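YohF (Salmonella typhimurium, PDB 6WON) probably acts as an acetoin dehydrogenase, an oxidoreductase of the short-chain dehydrogenase/reductase family with a Rossmann fold. Local coordinates at residues B[23-28]-B[52-57]; B[33-38]-B[58-63]; B[80-85]-B[129-134]; B[136-141]-B[181-186]; B[142-147]-B[243-248]. All coordinates share one frame; numbering follows the deposited sequence.

Contacts 2 and 4 bond neighbouring strands of the same parallel Rossmann sheet: contact 4 is wholly buried near the middle of the chain, contact 2 only partly so, near the sheet edge. Contact 1 is a surface contact of mostly apolar chemistry; it shares strand 56-60 with contact 2, and E57 O and I33 N link the two. Contact 3, partly buried, is instead ionic and amide-mediated, and D84 O and R136 N connect it to contact 4. Contact 5 lies across the chain's centre from contacts 1 to 3, is buried with the help of other subunits, and joins contact 4 through P185 O and V143 N.

Contact 1 (B[23-28]-B[52-57]); sequences LLAQNG and FGVRAE
The ring of F52 carries Q26 on one face: Q26 CB stands 3.7 Å from the ring centroid and only 6° off the normal, a CH-pi contact, while A25 CB comes in obliquely, 4.1 Å from F52 CD2. The amide of Q26 is a second flat group, turned just 4° from the plane of the ring. A third, the guanidinium of R55, has E57 OE2 at its edge, 3.0 Å from R55 NH2, in a salt bridge within the segment 52-57. The setting is the first helix of a Rossmann fold, 15-27, which ends in a Schellman motif at G28; the loop that leads into strand 56-60 wraps around this end.

Q26 crosses the phenyl face obliquely; with CG anti to the backbone N (chi1 -173°) and the chain extended beyond it, Q26 CG comes to 3.5 Å from F52 CE1. Below this exposed layer, A25 CB meets V54 CG2 at 3.7 Å; A25 also leans on I31 of strand 30-35 and on A49 of helix 39-50, so the small methyl sits where helix, sheet and loop converge. A single water joins the backbones, 2.9 Å from A25 O and 2.7 Å from F52 O, although further acceptors compete for its protons. No direct hydrogen bond crosses between the segments, so the attachment rests on carbon contacts and this water. E57 OE1 has a further ionic partner in R79. At the helix end, where G28 turns to positive phi, the other branch of V54 closes the contact, with V54 CG1 3.7 Å from G28 C.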
# COMPACT_ATOMS: atom_id res chain seq x y z
N LEU B 23 -17.84 17.85 18.18
CA LEU B 23 -17.00 17.10 19.10
C LEU B 23 -15.80 17.93 19.53
O LEU B 23 -15.42 17.92 20.71
CB LEU B 23 -16.56 15.79 18.46
CG LEU B 23 -15.84 14.80 19.36
CD1 LEU B 23 -16.59 14.59 20.72
CD2 LEU B 23 -15.69 13.49 18.61
N LEU B 24 -15.21 18.69 18.60
CA LEU B 24 -14.08 19.53 18.95
C LEU B 24 -14.50 20.64 19.90
O LEU B 24 -13.79 20.94 20.86
CB LEU B 24 -13.43 20.11 17.68
CG LEU B 24 -12.71 19.09 16.79
CD1 LEU B 24 -12.25 19.70 15.45
CD2 LEU B 24 -11.55 18.43 17.54
N ALA B 25 -15.67 21.25 19.66
CA ALA B 25 -16.23 22.20 20.62
C ALA B 25 -16.42 21.54 21.98
O ALA B 25 -16.01 22.09 23.01
CB ALA B 25 -17.55 22.76 20.08
N GLN B 26 -17.03 20.36 22.01
CA GLN B 26 -17.18 19.65 23.28
C GLN B 26 -15.83 19.38 23.94
O GLN B 26 -15.74 19.37 25.17
CB GLN B 26 -17.94 18.34 23.06
CG GLN B 26 -18.30 17.61 24.35
CD GLN B 26 -19.03 16.30 24.08
OE1 GLN B 26 -19.43 16.03 22.95
NE2 GLN B 26 -19.19 15.49 25.11
N ASN B 27 -14.78 19.18 23.14
CA ASN B 27 -13.46 18.93 23.71
C ASN B 27 -12.71 20.21 24.08
O ASN B 27 -11.63 20.13 24.66
CB ASN B 27 -12.63 18.09 22.72
CG ASN B 27 -13.00 16.60 22.78
OD1 ASN B 27 -13.84 16.19 23.58
ND2 ASN B 27 -12.38 15.80 21.90
N GLY B 28 -13.27 21.39 23.78
CA GLY B 28 -12.73 22.64 24.29
C GLY B 28 -12.14 23.58 23.26
O GLY B 28 -11.51 24.58 23.63
N PHE B 52 -21.21 24.25 24.77
CA PHE B 52 -20.07 23.64 25.43
C PHE B 52 -19.12 24.67 26.02
O PHE B 52 -18.01 24.30 26.43
CB PHE B 52 -19.32 22.73 24.45
CG PHE B 52 -20.14 21.56 23.96
CD1 PHE B 52 -20.55 20.56 24.84
CD2 PHE B 52 -20.50 21.46 22.63
CE1 PHE B 52 -21.30 19.48 24.40
CE2 PHE B 52 -21.25 20.39 22.19
CZ PHE B 52 -21.65 19.40 23.07
N GLY B 53 -19.52 25.94 26.09
CA GLY B 53 -18.68 26.96 26.69
C GLY B 53 -17.51 27.41 25.84
O GLY B 53 -16.48 27.83 26.39
N VAL B 54 -17.63 27.34 24.52
CA VAL B 54 -16.60 27.80 23.59
C VAL B 54 -17.22 28.79 22.62
O VAL B 54 -18.44 28.87 22.46
CB VAL B 54 -15.93 26.65 22.81
CG1 VAL B 54 -15.17 25.69 23.73
CG2 VAL B 54 -16.96 25.90 21.97
N ARG B 55 -16.35 29.52 21.93
CA ARG B 55 -16.77 30.39 20.84
C ARG B 55 -17.04 29.57 19.59
O ARG B 55 -16.35 28.59 19.31
CB ARG B 55 -15.68 31.41 20.51
CG ARG B 55 -15.70 32.69 21.27
CD ARG B 55 -14.63 33.60 20.69
NE ARG B 55 -15.11 34.31 19.50
CZ ARG B 55 -14.33 34.99 18.67
NH1 ARG B 55 -13.02 35.06 18.88
NH2 ARG B 55 -14.87 35.61 17.63
N ALA B 56 -18.04 29.98 18.83
CA ALA B 56 -18.28 29.40 17.51
C ALA B 56 -18.60 30.53 16.54
O ALA B 56 -19.42 31.40 16.86
CB ALA B 56 -19.43 28.38 17.54
N GLU B 57 -17.93 30.52 15.39
CA GLU B 57 -18.11 31.52 14.35
C GLU B 57 -18.35 30.81 13.02
O GLU B 57 -17.74 29.77 12.75
CB GLU B 57 -16.88 32.44 14.23
CG GLU B 57 -16.61 33.30 15.45
CD GLU B 57 -17.59 34.46 15.61
OE1 GLU B 57 -18.35 34.77 14.66
OE2 GLU B 57 -17.62 35.06 16.70
O HOH W 1 -16.07 22.44 25.87

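Contact 2 (B[33-38]-B[58-63]); sequences ITWHSD and TIHLDL
I33, T34 and W35 pair in parallel register with T58, I59 and H60, through backbone bonds from I59 N to I33 O at 2.8 Å, W35 N to I59 O at 3.0 Å and L61 N to W35 O at 2.9 Å. This is the tight part of the contact. On the face of T34 and I59, T34 CG2 packs against I59 CG2, and T34 OG1 comes within 3.4 Å of L61 CD2, its hydrogen-bonding partner being A11 N. On the other face I33 and T58 lie side by side, pointing the same way, and the W35 indole folds back over the neighbouring strand because W35 CG takes the position between backbone N and carbonyl carbon (chi1 56°); H60 CA then lies over its five-membered ring, 3.9 Å from the centroid.

The solvent side is looser. The exposed H60 imidazole is inclined at 46° to the six-membered ring, an oblique pair, and its bond from H60 ND1 to W35 O is long (3.2 Å) and bent, whereas that from L61 N is nearly straight; the two approach this carbonyl from opposite faces of its plane. At the indole edge W35 NE1 gives its hydrogen to a water 3.0 Å away, which also hydrogen-bonds T58 OG1. The exposed H36 turns its ring edge to D62 OD1, which accepts from S64 N.

Both strands belong to the Rossmann beta-alpha-beta unit 30-35, 39-50, 56-60, with 56-60 one of the two outermost strands within this chain: helix 39-50 covers the I33, W35 and T58 face, helix 71-80 the T34 and I59 face.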
# COMPACT_ATOMS: atom_id res chain seq x y z
N ILE B 33 -16.74 27.49 11.59
CA ILE B 33 -17.65 26.69 10.78
C ILE B 33 -17.80 27.36 9.42
O ILE B 33 -18.12 28.55 9.36
CB ILE B 33 -19.03 26.55 11.47
CG1 ILE B 33 -18.94 25.66 12.71
CG2 ILE B 33 -20.10 26.07 10.51
CD1 ILE B 33 -19.83 26.14 13.86
N THR B 34 -17.57 26.62 8.34
CA THR B 34 -17.86 27.15 7.01
C THR B 34 -19.01 26.38 6.38
O THR B 34 -19.25 25.21 6.69
CB THR B 34 -16.64 27.13 6.07
OG1 THR B 34 -16.50 25.84 5.44
CG2 THR B 34 -15.38 27.49 6.83
N TRP B 35 -19.74 27.06 5.49
CA TRP B 35 -20.91 26.51 4.83
C TRP B 35 -20.98 27.00 3.39
O TRP B 35 -20.60 28.13 3.08
CB TRP B 35 -22.20 26.89 5.58
CG TRP B 35 -22.40 28.38 5.77
CD1 TRP B 35 -21.92 29.14 6.79
CD2 TRP B 35 -23.14 29.27 4.92
NE1 TRP B 35 -22.31 30.45 6.63
CE2 TRP B 35 -23.06 30.56 5.49
CE3 TRP B 35 -23.86 29.10 3.72
CZ2 TRP B 35 -23.66 31.68 4.91
CZ3 TRP B 35 -24.46 30.22 3.15
CH2 TRP B 35 -24.36 31.49 3.74
N HIS B 36 -21.46 26.15 2.51
CA HIS B 36 -21.56 26.46 1.12
C HIS B 36 -22.92 27.06 0.76
O HIS B 36 -22.95 28.11 0.27
CB HIS B 36 -21.25 25.27 0.29
CG HIS B 36 -21.45 25.48 -1.17
ND1 HIS B 36 -20.52 26.10 -1.97
CD2 HIS B 36 -22.49 25.17 -1.97
CE1 HIS B 36 -20.97 26.15 -3.20
NE2 HIS B 36 -22.17 25.60 -3.22
N SER B 37 -24.00 26.41 1.11
CA SER B 37 -25.33 26.96 0.86
C SER B 37 -26.31 26.79 2.01
O SER B 37 -27.38 27.40 1.97
CB SER B 37 -25.94 26.34 -0.40
OG SER B 37 -26.44 25.05 -0.11
N ASP B 38 -25.98 26.00 3.04
CA ASP B 38 -26.91 25.72 4.14
C ASP B 38 -26.50 26.57 5.34
O ASP B 38 -25.91 26.08 6.31
CB ASP B 38 -26.93 24.24 4.48
CG ASP B 38 -27.90 23.90 5.62
OD1 ASP B 38 -28.71 24.77 6.01
OD2 ASP B 38 -27.83 22.77 6.13
N THR B 58 -19.22 31.39 12.19
CA THR B 58 -19.55 30.81 10.89
C THR B 58 -19.12 31.74 9.76
O THR B 58 -19.02 32.96 9.92
CB THR B 58 -21.06 30.54 10.76
OG1 THR B 58 -21.77 31.77 10.89
CG2 THR B 58 -21.53 29.57 11.83
N ILE B 59 -18.86 31.14 8.59
CA ILE B 59 -18.54 31.93 7.41
C ILE B 59 -18.94 31.12 6.18
O ILE B 59 -18.82 29.89 6.15
CB ILE B 59 -17.05 32.36 7.37
CG1 ILE B 59 -16.92 33.67 6.60
CG2 ILE B 59 -16.16 31.30 6.73
CD1 ILE B 59 -15.59 34.34 6.80
N HIS B 60 -19.46 31.83 5.19
CA HIS B 60 -19.71 31.27 3.88
C HIS B 60 -18.38 30.94 3.21
O HIS B 60 -17.45 31.75 3.21
CB HIS B 60 -20.51 32.26 3.04
CG HIS B 60 -20.69 31.87 1.60
ND1 HIS B 60 -21.22 30.66 1.22
CD2 HIS B 60 -20.43 32.54 0.46
CE1 HIS B 60 -21.27 30.59 -0.09
NE2 HIS B 60 -20.79 31.72 -0.58
N LEU B 61 -18.29 29.74 2.63
CA LEU B 61 -17.12 29.35 1.85
C LEU B 61 -17.60 28.80 0.51
O LEU B 61 -18.36 27.83 0.48
CB LEU B 61 -16.28 28.31 2.60
CG LEU B 61 -15.06 27.69 1.91
CD1 LEU B 61 -14.00 28.74 1.63
CD2 LEU B 61 -14.48 26.54 2.77
N ASP B 62 -17.18 29.43 -0.58
CA ASP B 62 -17.51 29.00 -1.94
C ASP B 62 -16.20 28.64 -2.67
O ASP B 62 -15.57 29.50 -3.29
CB ASP B 62 -18.28 30.09 -2.68
CG ASP B 62 -18.84 29.61 -4.00
OD1 ASP B 62 -18.53 28.47 -4.40
OD2 ASP B 62 -19.60 30.37 -4.63
N LEU B 63 -15.81 27.37 -2.60
CA LEU B 63 -14.59 26.89 -3.24
C LEU B 63 -14.71 26.73 -4.75
O LEU B 63 -13.82 26.15 -5.36
CB LEU B 63 -14.15 25.56 -2.62
CG LEU B 63 -13.56 25.64 -1.22
CD1 LEU B 63 -13.12 24.26 -0.72
CD2 LEU B 63 -12.40 26.62 -1.17
O HOH W 2 -21.79 33.01 8.16

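Contact 3 (B[80-85]-B[129-134]); sequences LGRVDV and IKQGEG
Q131 and R82 have the most surface buried here, and they meet obliquely, Q131 NE2 over one face of the R82 guanidinium and the amide offset toward its rim, with the two planes 37° apart. The Q131 carboxamide pairs with the V83 backbone much as another peptide group would. It addresses both polar atoms of V83, V83 N donating to Q131 OE1 at 3.0 Å and Q131 NE2 donating to V83 O at 2.7 Å. Both bonds are nearly straight, and V83 O lies in the plane of the amide although the donor stands above the carbonyl plane of V83. With two bonds to one residue the rotation of the amide is fixed, and its O and N ends can be assigned with confidence.

R82 is held from another direction. Its chain bends at chi3 (-60°) and brings the guanidinium side-on to D84: R82 NE bonds D84 OD2 at 2.8 Å, and R82 NH2 bonds D84 OD1 at 2.6 Å through the syn lone pair. The third residue, E133, adds an arm across the contact, E133 OE1 lying 3.3 Å from R82 NH2 in a salt bridge whose hydrogen bond is weak (N-H...O angle 124°); its strongest polar partner is K5.

The contact thus ties the loop between helix 71-80 and strand 85-88 to the C-terminal end of helix 103-131, beside the start of strand 6-9, whose V6 N bonds D84 OD2. Its chemistry implies a division of labour: neutral, directional amide bonds fix the loop backbone, while the positive charges of R82 and K5 probably offset the carboxylates of D84 and E133, whose nearest oxygens are 4.8 Å apart, D84 OD1 to E133 OE1.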
# COMPACT_ATOMS: atom_id res chain seq x y z
N LEU B 80 -11.64 34.58 14.73
CA LEU B 80 -11.34 33.75 15.89
C LEU B 80 -10.03 34.12 16.55
O LEU B 80 -9.82 33.79 17.72
CB LEU B 80 -11.34 32.28 15.47
CG LEU B 80 -12.73 31.78 15.07
CD1 LEU B 80 -12.64 30.58 14.13
CD2 LEU B 80 -13.56 31.46 16.32
N GLY B 81 -9.14 34.82 15.83
CA GLY B 81 -7.91 35.34 16.40
C GLY B 81 -6.71 34.42 16.32
O GLY B 81 -5.62 34.82 16.74
N ARG B 82 -6.88 33.20 15.81
CA ARG B 82 -5.81 32.22 15.69
C ARG B 82 -6.42 30.96 15.07
O ARG B 82 -7.64 30.85 14.94
CB ARG B 82 -5.17 31.90 17.04
CG ARG B 82 -6.14 31.27 18.03
CD ARG B 82 -5.45 30.85 19.32
NE ARG B 82 -4.40 29.86 19.10
CZ ARG B 82 -3.12 30.06 19.39
NH1 ARG B 82 -2.73 31.23 19.90
NH2 ARG B 82 -2.22 29.10 19.18
N VAL B 83 -5.55 30.02 14.69
CA VAL B 83 -5.99 28.69 14.25
C VAL B 83 -4.95 27.66 14.68
O VAL B 83 -3.74 27.86 14.49
CB VAL B 83 -6.26 28.62 12.73
CG1 VAL B 83 -5.05 29.07 11.92
CG2 VAL B 83 -6.68 27.23 12.35
N ASP B 84 -5.42 26.59 15.32
CA ASP B 84 -4.59 25.48 15.77
C ASP B 84 -4.94 24.16 15.09
O ASP B 84 -4.07 23.29 14.96
CB ASP B 84 -4.72 25.29 17.29
CG ASP B 84 -4.38 26.55 18.07
OD1 ASP B 84 -3.17 26.79 18.30
OD2 ASP B 84 -5.31 27.30 18.43
N VAL B 85 -6.18 24.00 14.64
CA VAL B 85 -6.64 22.81 13.95
C VAL B 85 -7.37 23.24 12.68
O VAL B 85 -8.25 24.10 12.74
CB VAL B 85 -7.57 21.97 14.84
CG1 VAL B 85 -8.22 20.84 14.05
CG2 VAL B 85 -6.80 21.40 16.02
N ILE B 129 2.45 28.62 11.69
CA ILE B 129 3.87 28.91 11.74
C ILE B 129 4.11 30.21 12.49
O ILE B 129 4.93 30.27 13.42
CB ILE B 129 4.46 28.96 10.33
CG1 ILE B 129 4.46 27.56 9.72
CG2 ILE B 129 5.85 29.58 10.37
CD1 ILE B 129 4.63 27.56 8.21
N LYS B 130 3.39 31.26 12.10
CA LYS B 130 3.51 32.56 12.76
C LYS B 130 3.20 32.46 14.25
O LYS B 130 3.90 33.05 15.08
CB LYS B 130 2.59 33.58 12.08
CG LYS B 130 2.96 35.01 12.42
CD LYS B 130 1.87 36.00 12.02
CE LYS B 130 2.08 37.33 12.75
NZ LYS B 130 0.81 37.84 13.35
N GLN B 131 2.14 31.72 14.61
CA GLN B 131 1.80 31.56 16.03
C GLN B 131 2.91 30.87 16.80
O GLN B 131 3.08 31.12 18.01
CB GLN B 131 0.50 30.76 16.18
CG GLN B 131 -0.76 31.54 15.83
CD GLN B 131 -1.85 30.63 15.28
OE1 GLN B 131 -2.76 31.09 14.60
NE2 GLN B 131 -1.74 29.32 15.57
N GLY B 132 3.66 29.98 16.15
CA GLY B 132 4.79 29.33 16.78
C GLY B 132 4.45 28.27 17.81
O GLY B 132 5.32 27.88 18.58
N GLU B 133 3.20 27.79 17.83
CA GLU B 133 2.76 26.81 18.82
C GLU B 133 2.34 25.48 18.18
O GLU B 133 1.63 24.69 18.81
CB GLU B 133 1.62 27.38 19.65
CG GLU B 133 2.05 28.45 20.64
CD GLU B 133 0.88 29.19 21.26
OE1 GLU B 133 -0.12 28.53 21.60
OE2 GLU B 133 0.97 30.43 21.42
N GLY B 134 2.77 25.22 16.94
CA GLY B 134 2.39 24.01 16.27
C GLY B 134 0.92 24.01 15.85
O GLY B 134 0.22 25.03 15.90

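Contact 4 (B[136-141]-B[181-186]); sequences RIINIT and NAVAPG
N139 and N181 anchor the pairing: N139 N donates to N181 O at 2.9 Å, nearly straight, and N181 N donates to I137 O at 3.1 Å. Farther along, V183 N reaches N139 O at 3.1 Å and T141 N reaches V183 O at 2.9 Å. Each strand thus gives and accepts in turn, the pattern of a parallel pair, while I138 CA and A182 CA add C-H...O contacts to N181 O and N139 O.

Packing follows. On the face of I138 and V183, I138 CG2 and V183 CG2 lie side by side at 3.8 Å, pointing the same way. At the C-terminal ends of the strands I140 CG2 crosses the ring of P185, 3.8 Å from P185 CG, and T141 CG2 touches A182 CB at 3.8 Å. The buried amide of N139 is satisfied elsewhere, by N88 and T166, that of N181 by Q237 and T234, and T141 OG1 by E145.

Strands 135-140 and 178-185 are consecutive in the beta-alpha-beta unit completed by helix 153-173, which covers the N139 and A182 face and whose K159 hydrogen-bonds T141 O; helix 216-226 covers the I140 and V183 face.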
# COMPACT_ATOMS: atom_id res chain seq x y z
N ARG B 136 -2.38 21.14 13.96
CA ARG B 136 -2.82 19.87 13.40
C ARG B 136 -3.67 20.15 12.18
O ARG B 136 -4.54 21.03 12.22
CB ARG B 136 -3.64 19.06 14.42
CG ARG B 136 -2.99 18.92 15.79
CD ARG B 136 -1.75 17.99 15.74
NE ARG B 136 -1.11 17.88 17.05
CZ ARG B 136 -1.56 17.09 18.03
NH1 ARG B 136 -2.65 16.35 17.84
NH2 ARG B 136 -0.92 17.05 19.19
N ILE B 137 -3.43 19.41 11.11
CA ILE B 137 -4.24 19.52 9.89
C ILE B 137 -4.71 18.12 9.51
O ILE B 137 -3.89 17.22 9.31
CB ILE B 137 -3.47 20.16 8.73
CG1 ILE B 137 -3.11 21.61 9.08
CG2 ILE B 137 -4.32 20.09 7.44
CD1 ILE B 137 -2.16 22.27 8.07
N ILE B 138 -6.02 17.94 9.43
CA ILE B 138 -6.61 16.66 9.06
C ILE B 138 -7.32 16.85 7.72
O ILE B 138 -8.20 17.71 7.60
CB ILE B 138 -7.58 16.14 10.13
CG1 ILE B 138 -6.82 15.82 11.42
CG2 ILE B 138 -8.27 14.88 9.62
CD1 ILE B 138 -6.94 16.86 12.51
N ASN B 139 -6.94 16.06 6.73
CA ASN B 139 -7.59 16.09 5.43
C ASN B 139 -8.55 14.91 5.36
O ASN B 139 -8.12 13.75 5.47
CB ASN B 139 -6.57 16.02 4.29
CG ASN B 139 -5.66 17.24 4.23
OD1 ASN B 139 -6.13 18.37 4.37
ND2 ASN B 139 -4.36 17.01 4.01
N ILE B 140 -9.84 15.19 5.24
CA ILE B 140 -10.82 14.11 5.06
C ILE B 140 -10.72 13.66 3.61
O ILE B 140 -11.07 14.41 2.69
CB ILE B 140 -12.24 14.55 5.40
CG1 ILE B 140 -12.30 15.20 6.79
CG2 ILE B 140 -13.18 13.35 5.35
CD1 ILE B 140 -12.00 14.24 7.91
N THR B 141 -10.22 12.45 3.39
CA THR B 141 -10.20 11.94 2.02
C THR B 141 -11.32 10.92 1.84
O THR B 141 -12.50 11.30 1.89
CB THR B 141 -8.82 11.35 1.69
OG1 THR B 141 -8.55 10.24 2.55
CG2 THR B 141 -7.74 12.42 1.91
N ASN B 181 -2.38 14.60 8.78
CA ASN B 181 -2.83 13.25 8.48
C ASN B 181 -4.10 13.32 7.65
O ASN B 181 -4.80 14.34 7.63
CB ASN B 181 -3.10 12.45 9.75
CG ASN B 181 -1.84 12.22 10.57
OD1 ASN B 181 -1.04 11.34 10.25
ND2 ASN B 181 -1.67 13.00 11.64
N ALA B 182 -4.40 12.21 6.97
CA ALA B 182 -5.68 12.01 6.33
C ALA B 182 -6.51 11.01 7.14
O ALA B 182 -5.98 10.02 7.65
CB ALA B 182 -5.51 11.48 4.90
N VAL B 183 -7.81 11.28 7.26
CA VAL B 183 -8.80 10.30 7.67
C VAL B 183 -9.63 9.95 6.44
O VAL B 183 -10.15 10.85 5.77
CB VAL B 183 -9.71 10.81 8.80
CG1 VAL B 183 -10.79 9.79 9.13
CG2 VAL B 183 -8.88 11.12 10.04
N ALA B 184 -9.76 8.66 6.15
CA ALA B 184 -10.27 8.15 4.88
C ALA B 184 -11.55 7.38 5.14
O ALA B 184 -11.50 6.17 5.43
CB ALA B 184 -9.22 7.27 4.19
N PRO B 185 -12.72 8.03 5.10
CA PRO B 185 -13.96 7.32 5.44
C PRO B 185 -14.36 6.33 4.35
O PRO B 185 -14.09 6.53 3.17
CB PRO B 185 -14.99 8.44 5.57
CG PRO B 185 -14.18 9.71 5.77
CD PRO B 185 -12.96 9.48 4.90
N GLY B 186 -14.99 5.24 4.77
CA GLY B 186 -15.70 4.39 3.84
C GLY B 186 -17.05 5.03 3.56
O GLY B 186 -17.13 6.25 3.47

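Contact 5 (B[142-147]-B[243-248]); sequences SVHEHT and GGFMLA
A CH-pi contact joins V143 and F245. V143 CG2 lies over one face of the phenyl ring, 3.9 Å from the F245 centroid and offset toward the rim, and within the loop 142-147 the same methyl sits over the centre of the H144 imidazole. The methyl is shared by two rings, whose planes stand at 86° and whose nearest atoms, H144 CE1 and F245 CZ, are 3.9 Å apart. T147 CG2 approaches F245 at its edge.

Sulfur and aliphatic contacts follow. M246 bends at chi2 and chi3, and its side chain and that of T147 reach toward each other tip to tip, M246 SD 3.7 Å from T147 CG2; M246 CE is 3.6 Å from H146 CB.

Polar bonds lie within a segment or outside both. H144 ND1 donates to T147 O at 2.9 Å, which fixes the imidazole's rotation; T147 OG1 bonds N249 of the third subunit, and H146 NE2 bonds S238.

S142 and H144 touch Y155, and S142 also K159, the family's Tyr-x-x-x-Lys pair, consistent with a loop at the active site; F245 also packs on N249 of the third subunit, so the contact lies at a tetramer interface. With no hydrogen bond between the two loops, their association is apolar.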
# COMPACT_ATOMS: atom_id res chain seq x y z
N SER B 142 -10.99 9.65 1.65
CA SER B 142 -11.97 8.60 1.38
C SER B 142 -11.19 7.30 1.19
O SER B 142 -9.98 7.32 0.96
CB SER B 142 -12.79 8.91 0.12
OG SER B 142 -13.23 7.73 -0.53
N VAL B 143 -11.89 6.17 1.30
CA VAL B 143 -11.24 4.92 0.87
C VAL B 143 -10.76 5.05 -0.56
O VAL B 143 -9.81 4.37 -0.96
CB VAL B 143 -12.16 3.70 1.02
CG1 VAL B 143 -12.37 3.38 2.47
CG2 VAL B 143 -13.51 3.91 0.27
N HIS B 144 -11.37 5.94 -1.35
CA HIS B 144 -10.98 6.09 -2.74
C HIS B 144 -9.73 6.95 -2.92
O HIS B 144 -9.34 7.21 -4.07
CB HIS B 144 -12.17 6.62 -3.52
CG HIS B 144 -13.37 5.72 -3.38
ND1 HIS B 144 -13.37 4.42 -3.84
CD2 HIS B 144 -14.56 5.91 -2.77
CE1 HIS B 144 -14.53 3.86 -3.55
NE2 HIS B 144 -15.28 4.75 -2.91
N GLU B 145 -9.10 7.38 -1.83
CA GLU B 145 -7.69 7.75 -1.87
C GLU B 145 -6.80 6.55 -2.21
O GLU B 145 -5.64 6.73 -2.60
CB GLU B 145 -7.26 8.34 -0.51
CG GLU B 145 -5.78 8.72 -0.38
CD GLU B 145 -5.35 8.96 1.06
OE1 GLU B 145 -6.20 9.28 1.93
OE2 GLU B 145 -4.13 8.85 1.33
N HIS B 146 -7.34 5.32 -2.08
CA HIS B 146 -6.57 4.09 -2.17
C HIS B 146 -7.08 3.11 -3.22
O HIS B 146 -6.27 2.36 -3.78
CB HIS B 146 -6.54 3.38 -0.80
CG HIS B 146 -6.05 4.26 0.31
ND1 HIS B 146 -4.72 4.63 0.43
CD2 HIS B 146 -6.71 4.89 1.31
CE1 HIS B 146 -4.58 5.43 1.47
NE2 HIS B 146 -5.77 5.61 2.02
N THR B 147 -8.38 3.09 -3.49
CA THR B 147 -8.97 2.09 -4.38
C THR B 147 -10.03 2.81 -5.20
O THR B 147 -10.64 3.77 -4.72
CB THR B 147 -9.56 0.91 -3.58
OG1 THR B 147 -10.11 -0.09 -4.46
CG2 THR B 147 -10.65 1.39 -2.60
N GLY B 243 -15.38 0.24 8.07
CA GLY B 243 -16.09 -0.99 8.39
C GLY B 243 -15.60 -2.21 7.62
O GLY B 243 -16.37 -3.14 7.36
N GLY B 244 -14.32 -2.21 7.24
CA GLY B 244 -13.74 -3.31 6.50
C GLY B 244 -13.84 -3.20 4.99
O GLY B 244 -13.53 -4.18 4.30
N PHE B 245 -14.26 -2.04 4.47
CA PHE B 245 -14.38 -1.83 3.03
C PHE B 245 -13.15 -2.33 2.27
O PHE B 245 -13.27 -3.05 1.28
CB PHE B 245 -14.62 -0.34 2.76
CG PHE B 245 -14.90 0.01 1.32
CD1 PHE B 245 -13.85 0.22 0.42
CD2 PHE B 245 -16.20 0.20 0.87
CE1 PHE B 245 -14.11 0.58 -0.91
CE2 PHE B 245 -16.47 0.56 -0.46
CZ PHE B 245 -15.42 0.75 -1.34
N MET B 246 -11.95 -1.96 2.74
CA MET B 246 -10.72 -2.33 2.05
C MET B 246 -10.43 -3.83 2.11
O MET B 246 -9.62 -4.32 1.31
CB MET B 246 -9.52 -1.59 2.65
CG MET B 246 -9.54 -0.06 2.54
SD MET B 246 -9.72 0.58 0.86
CE MET B 246 -8.12 0.25 0.11
N LEU B 247 -11.05 -4.56 3.03
CA LEU B 247 -10.86 -6.01 3.09
C LEU B 247 -11.62 -6.77 2.01
O LEU B 247 -11.31 -7.94 1.76
CB LEU B 247 -11.28 -6.53 4.46
CG LEU B 247 -10.61 -5.85 5.65
CD1 LEU B 247 -11.30 -6.22 6.95
CD2 LEU B 247 -9.14 -6.21 5.69
N ALA B 248 -12.64 -6.15 1.40
CA ALA B 248 -13.57 -6.86 0.53
C ALA B 248 -13.05 -6.87 -0.90
O ALA B 248 -12.96 -5.82 -1.55
CB ALA B 248 -14.95 -6.23 0.62